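Local atomic coordinates of Xcc_ctr_pt (Xanthomonas campestris pv. campestris, PDB entry 6NJV), a protein that is an OLD-family protein whose C-terminal Toprim domain binds magnesium and probably cuts DNA as a metal-dependent nuclease. Residues V23-G28 with C54-T59. Sequence-based numbering, arbitrary orientation.
Sequences VILVEG and CSVGGT. With MG (magnesium ion), chain E.
Parallel β-pairing joins L25 and V26 to C54 and S55 at one side of the central four-stranded sheet, where strand 51-55 is outermost, and the pairing runs on into the loop that holds the magnesium ligand E27 and the neighbouring loop 56-59. C54 bonds both ways: its N donates to I24 O (2.9 Å), and its O accepts from V26 N, which sits above the carbonyl plane. Beyond the last bridge, V26 O takes V56 N at 2.8 Å, almost head-on with a C=O...N angle of 169°. E27 O then receives G58 N at 2.9 Å, tying the two turns together. Glycines suit 57 and 58: G57 has positive phi, and at G58 a CB would jam against the preceding carbonyl.

This is the signature of a Toprim fold: a glutamate just past the first strand, beside D82, with D84 near T59. L25 and C54 share a face of the sheet, with V23 and V56 adjoining them; L25 CD2 meets V56 CG1 at 4.2 Å, the two side chains crossing at about a right angle. Y64 of helix 62-68 packs on L25, C54 and V56, and L68 on V23. On the other face V26 CG2 lies 4.0 Å from S55 CB, and both side chains touch helix 29-41, V26 on E31 and S55 on R32.

With its chain extended beyond CG (chi2 -179°), E27 carries OE2 to magnesium at 2.2 Å, a metal also held by D82 and two waters. A carboxylate suits this hard cation. T59 turns its methyl, CG2, to the carboxylate, in van der Waals contact 3.8 Å from E27 CD.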
loop_
_atom_site.group_PDB
_atom_site.type_symbol
_atom_site.label_atom_id
_atom_site.label_comp_id
_atom_site.label_asym_id
_atom_site.label_seq_id
_atom_site.Cartn_x
_atom_site.Cartn_y
_atom_site.Cartn_z
ATOM N N VAL A 23 -12.347 -1.665 -6.001
ATOM C CA VAL A 23 -11.216 -0.753 -6.164
ATOM C C VAL A 23 -10.333 -0.806 -4.931
ATOM O O VAL A 23 -10.831 -0.751 -3.804
ATOM C CB VAL A 23 -11.667 0.702 -6.407
ATOM C CG1 VAL A 23 -10.447 1.604 -6.677
ATOM C CG2 VAL A 23 -12.645 0.772 -7.570
ATOM N N ILE A 24 -9.024 -0.879 -5.144
ATOM C CA ILE A 24 -8.026 -0.765 -4.089
ATOM C C ILE A 24 -7.356 0.597 -4.221
ATOM O O ILE A 24 -6.653 0.844 -5.207
ATOM C CB ILE A 24 -6.982 -1.889 -4.186
ATOM C CG1 ILE A 24 -7.646 -3.259 -3.961
ATOM C CG2 ILE A 24 -5.860 -1.639 -3.201
ATOM C CD1 ILE A 24 -6.786 -4.416 -4.398
ATOM N N LEU A 25 -7.538 1.469 -3.221
ATOM C CA LEU A 25 -6.985 2.828 -3.264
ATOM C C LEU A 25 -5.620 2.864 -2.581
ATOM O O LEU A 25 -5.504 2.530 -1.393
ATOM C CB LEU A 25 -7.939 3.831 -2.603
ATOM C CG LEU A 25 -9.331 3.976 -3.223
ATOM C CD1 LEU A 25 -10.265 4.821 -2.353
ATOM C CD2 LEU A 25 -9.197 4.556 -4.637
ATOM N N VAL A 26 -4.587 3.241 -3.342
ATOM C CA VAL A 26 -3.221 3.340 -2.849
ATOM C C VAL A 26 -2.685 4.755 -3.086
ATOM O O VAL A 26 -3.240 5.537 -3.854
ATOM C CB VAL A 26 -2.298 2.295 -3.499
ATOM C CG1 VAL A 26 -2.867 0.877 -3.293
ATOM C CG2 VAL A 26 -2.107 2.586 -4.958
ATOM N N GLU A 27 -1.593 5.075 -2.380
ATOM C CA GLU A 27 -1.013 6.416 -2.354
ATOM C C GLU A 27 -0.191 6.718 -3.605
ATOM O O GLU A 27 -0.318 7.800 -4.186
ATOM C CB GLU A 27 -0.138 6.581 -1.113
ATOM C CG GLU A 27 -0.898 7.002 0.125
ATOM C CD GLU A 27 0.010 7.170 1.316
ATOM O OE1 GLU A 27 -0.475 7.082 2.466
ATOM O OE2 GLU A 27 1.221 7.377 1.097
ATOM N N GLY A 28 0.667 5.791 -4.027
ATOM C CA GLY A 28 1.484 6.049 -5.198
ATOM C C GLY A 28 1.774 4.830 -6.046
ATOM O O GLY A 28 1.113 3.789 -5.916
ATOM N N CYS A 54 -6.018 1.706 -7.865
ATOM C CA CYS A 54 -6.053 3.087 -8.318
ATOM C C CYS A 54 -5.181 3.934 -7.399
ATOM O O CYS A 54 -5.476 4.071 -6.208
ATOM C CB CYS A 54 -7.494 3.597 -8.335
ATOM S SG CYS A 54 -7.573 5.388 -8.506
ATOM N N SER A 55 -4.094 4.471 -7.932
ATOM C CA SER A 55 -3.252 5.366 -7.149
ATOM C C SER A 55 -3.897 6.752 -7.084
ATOM O O SER A 55 -4.332 7.291 -8.109
ATOM C CB SER A 55 -1.853 5.429 -7.755
ATOM O OG SER A 55 -1.250 6.690 -7.566
ATOM N N VAL A 56 -4.015 7.307 -5.868
ATOM C CA VAL A 56 -4.602 8.634 -5.702
ATOM C C VAL A 56 -3.559 9.744 -5.798
ATOM O O VAL A 56 -3.925 10.924 -5.756
ATOM C CB VAL A 56 -5.395 8.763 -4.373
ATOM C CG1 VAL A 56 -6.444 7.646 -4.248
ATOM C CG2 VAL A 56 -4.477 8.809 -3.149
ATOM N N GLY A 57 -2.277 9.402 -5.926
ATOM C CA GLY A 57 -1.215 10.360 -6.170
ATOM C C GLY A 57 -0.945 11.253 -4.979
ATOM O O GLY A 57 -0.848 12.473 -5.118
ATOM N N GLY A 58 -0.831 10.664 -3.798
ATOM C CA GLY A 58 -0.735 11.460 -2.593
ATOM C C GLY A 58 -1.484 10.805 -1.454
ATOM O O GLY A 58 -1.587 9.577 -1.419
ATOM N N THR A 59 -2.014 11.602 -0.526
ATOM C CA THR A 59 -2.654 11.081 0.671
ATOM C C THR A 59 -4.092 11.565 0.819
ATOM O O THR A 59 -4.696 11.371 1.877
ATOM C CB THR A 59 -1.835 11.440 1.924
ATOM O OG1 THR A 59 -1.748 12.859 2.072
ATOM C CG2 THR A 59 -0.430 10.887 1.838
HETATM MG MG MG E . 2.129 8.164 2.978
HETATM O O HOH W 1 3.672 7.685 1.529
HETATM O O HOH W 2 4.224 8.203 3.641
#